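Long-range contacts in putative acetyl-CoA acetyltransferase (Thermus thermophilus, PDB 1ULQ), which probably acts as a thiolase, reversibly transferring an acyl group between coenzyme A and acetyl-CoA in lipid metabolism: residues 47-52 / 109-114; 318-323 / 344-349. All blocks are in the same frame, centred on the assembly; numbering follows the deposited sequence.

Contact 1 of 2, residues 47-52 / 109-114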
loop_
_atom_site.group_PDB
_atom_site.type_symbol
_atom_site.label_atom_id
_atom_site.label_comp_id
_atom_site.label_asym_id
_atom_site.label_seq_id
_atom_site.Cartn_x
_atom_site.Cartn_y
_atom_site.Cartn_z
ATOM N N GLU C 47 -28.316 -1.255 -32.329
ATOM C CA GLU C 47 -29.667 -0.775 -32.003
ATOM C C GLU C 47 -29.796 -0.226 -30.586
ATOM O O GLU C 47 -30.664 0.607 -30.310
ATOM C CB GLU C 47 -30.689 -1.909 -32.194
ATOM C CG GLU C 47 -30.943 -2.328 -33.642
ATOM C CD GLU C 47 -31.784 -1.328 -34.401
ATOM O OE1 GLU C 47 -31.994 -1.528 -35.617
ATOM O OE2 GLU C 47 -32.239 -0.343 -33.782
ATOM N N VAL C 48 -28.939 -0.712 -29.691
ATOM C CA VAL C 48 -28.936 -0.278 -28.301
ATOM C C VAL C 48 -28.573 1.199 -28.204
ATOM O O VAL C 48 -27.602 1.663 -28.812
ATOM C CB VAL C 48 -27.925 -1.071 -27.469
ATOM C CG1 VAL C 48 -28.106 -0.752 -25.997
ATOM C CG2 VAL C 48 -28.094 -2.541 -27.714
ATOM N N GLU C 49 -29.360 1.919 -27.414
ATOM C CA GLU C 49 -29.205 3.349 -27.196
ATOM C C GLU C 49 -28.197 3.698 -26.104
ATOM O O GLU C 49 -27.311 4.531 -26.298
ATOM C CB GLU C 49 -30.566 3.925 -26.825
ATOM C CG GLU C 49 -30.595 5.385 -26.466
ATOM C CD GLU C 49 -30.307 6.271 -27.643
ATOM O OE1 GLU C 49 -30.439 5.800 -28.795
ATOM O OE2 GLU C 49 -29.958 7.445 -27.412
ATOM N N ASP C 50 -28.333 3.056 -24.953
ATOM C CA ASP C 50 -27.455 3.329 -23.818
ATOM C C ASP C 50 -27.409 2.081 -22.934
ATOM O O ASP C 50 -28.303 1.232 -23.004
ATOM C CB ASP C 50 -28.020 4.537 -23.044
ATOM C CG ASP C 50 -27.105 5.019 -21.925
ATOM O OD1 ASP C 50 -25.898 4.693 -21.950
ATOM O OD2 ASP C 50 -27.601 5.749 -21.030
ATOM N N VAL C 51 -26.373 1.950 -22.114
ATOM C CA VAL C 51 -26.269 0.786 -21.237
ATOM C C VAL C 51 -26.071 1.199 -19.792
ATOM O O VAL C 51 -25.064 1.798 -19.435
ATOM C CB VAL C 51 -25.096 -0.152 -21.656
ATOM C CG1 VAL C 51 -24.720 -1.055 -20.505
ATOM C CG2 VAL C 51 -25.502 -1.009 -22.839
ATOM N N TYR C 52 -27.051 0.891 -18.957
ATOM C CA TYR C 52 -26.944 1.217 -17.545
ATOM C C TYR C 52 -26.454 -0.025 -16.828
ATOM O O TYR C 52 -26.854 -1.139 -17.165
ATOM C CB TYR C 52 -28.296 1.632 -16.948
ATOM C CG TYR C 52 -28.762 3.016 -17.334
ATOM C CD1 TYR C 52 -29.802 3.192 -18.248
ATOM C CD2 TYR C 52 -28.188 4.151 -16.765
ATOM C CE1 TYR C 52 -30.265 4.464 -18.583
ATOM C CE2 TYR C 52 -28.646 5.429 -17.096
ATOM C CZ TYR C 52 -29.686 5.575 -18.003
ATOM O OH TYR C 52 -30.165 6.827 -18.323
ATOM N N LYS C 109 -35.170 3.606 -28.066
ATOM C CA LYS C 109 -36.154 2.535 -28.141
ATOM C C LYS C 109 -35.620 1.214 -27.605
ATOM O O LYS C 109 -36.379 0.276 -27.350
ATOM C CB LYS C 109 -36.615 2.357 -29.585
ATOM C CG LYS C 109 -37.298 3.592 -30.139
ATOM C CD LYS C 109 -38.193 3.260 -31.302
ATOM C CE LYS C 109 -39.199 4.358 -31.475
ATOM N NZ LYS C 109 -40.003 4.540 -30.225
ATOM N N VAL C 110 -34.306 1.150 -27.425
ATOM C CA VAL C 110 -33.653 -0.051 -26.921
ATOM C C VAL C 110 -32.632 0.294 -25.846
ATOM O O VAL C 110 -31.660 0.997 -26.113
ATOM C CB VAL C 110 -32.935 -0.777 -28.060
ATOM C CG1 VAL C 110 -32.137 -1.932 -27.513
ATOM C CG2 VAL C 110 -33.954 -1.251 -29.086
ATOM N N TYR C 111 -32.850 -0.205 -24.633
ATOM C CA TYR C 111 -31.936 0.055 -23.519
ATOM C C TYR C 111 -31.551 -1.219 -22.762
ATOM O O TYR C 111 -32.294 -2.200 -22.763
ATOM C CB TYR C 111 -32.575 1.020 -22.526
ATOM C CG TYR C 111 -32.573 2.475 -22.938
ATOM C CD1 TYR C 111 -33.430 2.959 -23.935
ATOM C CD2 TYR C 111 -31.732 3.384 -22.299
ATOM C CE1 TYR C 111 -33.441 4.325 -24.271
ATOM C CE2 TYR C 111 -31.739 4.740 -22.627
ATOM C CZ TYR C 111 -32.591 5.207 -23.604
ATOM O OH TYR C 111 -32.591 6.560 -23.865
ATOM N N ILE C 112 -30.389 -1.203 -22.116
ATOM C CA ILE C 112 -29.955 -2.352 -21.326
ATOM C C ILE C 112 -29.810 -1.947 -19.862
ATOM O O ILE C 112 -29.203 -0.924 -19.550
ATOM C CB ILE C 112 -28.581 -2.922 -21.781
ATOM C CG1 ILE C 112 -28.670 -3.512 -23.186
ATOM C CG2 ILE C 112 -28.134 -4.014 -20.815
ATOM C CD1 ILE C 112 -27.375 -4.189 -23.636
ATOM N N GLY C 113 -30.382 -2.747 -18.971
ATOM C CA GLY C 113 -30.267 -2.480 -17.549
ATOM C C GLY C 113 -29.451 -3.637 -17.012
ATOM O O GLY C 113 -29.838 -4.792 -17.170
ATOM N N SER C 114 -28.318 -3.357 -16.383
ATOM C CA SER C 114 -27.488 -4.444 -15.889
ATOM C C SER C 114 -26.698 -4.119 -14.629
ATOM O O SER C 114 -26.786 -3.015 -14.084
ATOM C CB SER C 114 -26.521 -4.862 -16.986
ATOM O OG SER C 114 -25.836 -3.720 -17.471
#

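Contact 2 of 2, residues 318-323 / 344-349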
loop_
_atom_site.group_PDB
_atom_site.type_symbol
_atom_site.label_atom_id
_atom_site.label_comp_id
_atom_site.label_asym_id
_atom_site.label_seq_id
_atom_site.Cartn_x
_atom_site.Cartn_y
_atom_site.Cartn_z
ATOM N N LEU C 318 -45.825 -13.539 -7.520
ATOM C CA LEU C 318 -44.447 -13.979 -7.445
ATOM C C LEU C 318 -43.683 -12.837 -6.810
ATOM O O LEU C 318 -43.766 -11.700 -7.263
ATOM C CB LEU C 318 -43.920 -14.268 -8.841
ATOM C CG LEU C 318 -43.041 -15.505 -8.989
ATOM C CD1 LEU C 318 -43.691 -16.676 -8.264
ATOM C CD2 LEU C 318 -42.849 -15.823 -10.475
ATOM N N ILE C 319 -42.940 -13.144 -5.754
ATOM C CA ILE C 319 -42.188 -12.132 -5.025
ATOM C C ILE C 319 -40.724 -12.492 -4.836
ATOM O O ILE C 319 -40.411 -13.514 -4.233
ATOM C CB ILE C 319 -42.823 -11.915 -3.635
ATOM C CG1 ILE C 319 -44.325 -11.641 -3.796
ATOM C CG2 ILE C 319 -42.143 -10.760 -2.923
ATOM C CD1 ILE C 319 -45.113 -11.719 -2.509
ATOM N N GLU C 320 -39.831 -11.656 -5.358
ATOM C CA GLU C 320 -38.386 -11.867 -5.207
ATOM C C GLU C 320 -37.848 -10.848 -4.202
ATOM O O GLU C 320 -37.661 -9.670 -4.536
ATOM C CB GLU C 320 -37.646 -11.705 -6.543
ATOM C CG GLU C 320 -37.560 -12.975 -7.415
ATOM C CD GLU C 320 -36.575 -14.041 -6.902
ATOM O OE1 GLU C 320 -35.432 -13.687 -6.520
ATOM O OE2 GLU C 320 -36.945 -15.242 -6.907
ATOM N N LEU C 321 -37.628 -11.310 -2.970
ATOM C CA LEU C 321 -37.109 -10.471 -1.890
ATOM C C LEU C 321 -35.666 -10.856 -1.659
ATOM O O LEU C 321 -35.410 -11.909 -1.095
ATOM C CB LEU C 321 -37.899 -10.711 -0.606
ATOM C CG LEU C 321 -37.420 -9.933 0.621
ATOM C CD1 LEU C 321 -37.576 -8.436 0.404
ATOM C CD2 LEU C 321 -38.219 -10.361 1.825
ATOM N N ASN C 322 -34.722 -10.017 -2.075
ATOM C CA ASN C 322 -33.306 -10.355 -1.907
ATOM C C ASN C 322 -32.978 -10.682 -0.462
ATOM O O ASN C 322 -33.338 -9.939 0.455
ATOM C CB ASN C 322 -32.395 -9.229 -2.401
ATOM C CG ASN C 322 -30.962 -9.701 -2.640
ATOM O OD1 ASN C 322 -30.731 -10.759 -3.241
ATOM N ND2 ASN C 322 -29.995 -8.908 -2.188
ATOM N N GLU C 323 -32.286 -11.802 -0.277
ATOM C CA GLU C 323 -31.921 -12.288 1.045
ATOM C C GLU C 323 -30.550 -11.801 1.494
ATOM O O GLU C 323 -29.554 -12.496 1.320
ATOM C CB GLU C 323 -31.949 -13.824 1.048
ATOM C CG GLU C 323 -33.084 -14.417 0.223
ATOM C CD GLU C 323 -33.218 -15.908 0.387
ATOM O OE1 GLU C 323 -32.186 -16.604 0.292
ATOM O OE2 GLU C 323 -34.355 -16.381 0.601
ATOM N N ARG C 344 -44.943 -18.057 -3.260
ATOM C CA ARG C 344 -44.605 -16.953 -4.152
ATOM C C ARG C 344 -43.190 -16.417 -3.874
ATOM O O ARG C 344 -42.521 -15.908 -4.772
ATOM C CB ARG C 344 -45.604 -15.797 -3.975
ATOM C CG ARG C 344 -47.044 -16.074 -4.393
ATOM C CD ARG C 344 -47.941 -14.902 -4.009
ATOM N NE ARG C 344 -48.129 -14.819 -2.560
ATOM C CZ ARG C 344 -48.547 -13.738 -1.910
ATOM N NH1 ARG C 344 -48.823 -12.625 -2.569
ATOM N NH2 ARG C 344 -48.701 -13.772 -0.596
ATOM N N LEU C 345 -42.744 -16.544 -2.626
ATOM C CA LEU C 345 -41.450 -16.039 -2.182
ATOM C C LEU C 345 -40.237 -16.810 -2.683
ATOM O O LEU C 345 -40.147 -18.019 -2.494
ATOM C CB LEU C 345 -41.443 -15.995 -0.657
ATOM C CG LEU C 345 -40.304 -15.293 0.077
ATOM C CD1 LEU C 345 -39.905 -14.012 -0.642
ATOM C CD2 LEU C 345 -40.762 -14.988 1.491
ATOM N N ASN C 346 -39.302 -16.090 -3.300
ATOM C CA ASN C 346 -38.074 -16.671 -3.848
ATOM C C ASN C 346 -38.256 -18.160 -4.120
ATOM O O ASN C 346 -37.701 -19.015 -3.430
ATOM C CB ASN C 346 -36.908 -16.444 -2.890
ATOM C CG ASN C 346 -36.722 -14.974 -2.537
ATOM O OD1 ASN C 346 -36.601 -14.108 -3.412
ATOM N ND2 ASN C 346 -36.689 -14.687 -1.245
ATOM N N PRO C 347 -39.033 -18.482 -5.156
ATOM C CA PRO C 347 -39.328 -19.852 -5.550
ATOM C C PRO C 347 -38.114 -20.715 -5.872
ATOM O O PRO C 347 -38.111 -21.916 -5.598
ATOM C CB PRO C 347 -40.255 -19.656 -6.741
ATOM C CG PRO C 347 -39.709 -18.430 -7.366
ATOM C CD PRO C 347 -39.488 -17.536 -6.188
ATOM N N ASN C 348 -37.072 -20.121 -6.437
ATOM C CA ASN C 348 -35.899 -20.915 -6.786
ATOM C C ASN C 348 -34.684 -20.650 -5.905
ATOM O O ASN C 348 -33.544 -20.930 -6.293
ATOM C CB ASN C 348 -35.541 -20.682 -8.249
ATOM C CG ASN C 348 -36.675 -21.014 -9.177
ATOM O OD1 ASN C 348 -37.221 -22.113 -9.145
ATOM N ND2 ASN C 348 -37.039 -20.061 -10.012
ATOM N N GLY C 349 -34.930 -20.123 -4.713
ATOM C CA GLY C 349 -33.837 -19.833 -3.812
ATOM C C GLY C 349 -33.513 -18.351 -3.741
ATOM O O GLY C 349 -33.896 -17.560 -4.621
#

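Contact 1 of 2, residues 47-52 / 109-114
Tyr111 lays its ring beneath Glu49, whose CB sits 4.1 Å from the ring centroid and 19° off its normal, a CH-pi contact over the face. The glutamate's CG stands opposite its own main-chain nitrogen (chi1 176°), which takes it over the phenol end, while the bend at chi2 turns the carboxylate away to a salt bridge of OE2 with Lys304 of the second subunit. A long aliphatic stem with a charged end suits a residue that covers a tyrosine and still reaches a subunit interface. The Tyr52 ring runs beside that of Tyr111 in the same direction, and its CE1 comes 4.1 Å from Tyr111 CD2. Asp50, whose CB also touches the Tyr111 ring, forms a salt bridge with Arg87 of the second subunit.

Compact branched residues fill the other side of the sheet: Val51 CG2 rests 3.8 Å from Ile112 CD1, and Val48 CG1 packs crosswise against CG1 of the same isoleucine. Glu49 N bonds to Val110 O (2.8 Å), and parallel strand pairing follows with Tyr52 N to Ile112 O (2.9 Å) and a weak bond from Ile112 N to Asp50 O. Ser114 N and Ser114 OG grip Tyr52 O from opposite faces of its carbonyl plane, both at 2.8 Å, a double hold that the short hydroxyl side chain allows.

Strand 50-54 runs between 81-86 and 110-118 in the N-terminal half of the chain's large mixed sheet; helix 91-104 covers the tyrosine face, and Tyr269 of helix 267-273 packs on Glu47 and Val110.

Contact 2 of 2, residues 318-323 / 344-349
Asn346 faces strand 318-321 with its amide and doubles as a backbone mimic: ND2 donates to Leu321 O at 3.1 Å, and OD1 weakly accepts from Leu321 N at 3.0 Å. With CG beside its own backbone N (chi1 -55°), the amide extends the pairing begun by the main chain, a task suited to a group holding both donor and acceptor. The backbone bonds are Ile319 N to Arg344 O (3.0 Å, the donor standing above the carbonyl plane) and Asn346 N to Ile319 O (3.0 Å). Ile319 O also receives a CA-H...O contact from Leu345 CA. The main chains make a single beta bridge, Ile319 with Leu345, and the Asn346 amide adds to it.

Among apolar contacts, Leu321 CB meets Leu345 CD1 at 3.9 Å. Ile319 runs alongside Arg344 and places CD1 over one face of the guanidinium, 3.8 Å from NH1, while the charge is paired with Asp342. In van der Waals contact, Glu320 OE2 abuts Pro347 CD.

Proline suits the second position of the type I turn 346-349, closed by Gly349 N to Asn346 O (3.2 Å); at Gly349's positive phi a CB would press on the preceding carbonyl O.

Strand 318-321, outermost in the sheet within this chain, pairs on its other side with 380-387. Helix 326-336 packs on Ile319, Leu321 and Leu345, helix 358-375 on Leu318 and Glu320, and Ser188 of helix 178-197 binds Glu323.

Contacts 1 and 2 lie in the N-terminal and C-terminal parts of the thiolase chain: 47-52 / 109-114 in the first, 318-323 / 344-349 in the second. Both reach the same mixed sheet, with centres 26 Å apart and nearest atoms about 14 Å apart, so they do not touch. Contact 1 joins two neighbouring strands and meets the second subunit; contact 2 adds a loop to an edge strand and touches no other chain of the assembly. Only contact 2 approaches the predicted active site: the side chain of Leu321 lies about 7 Å from that of Cys386, and that of Glu323 about 8 Å from that of His356.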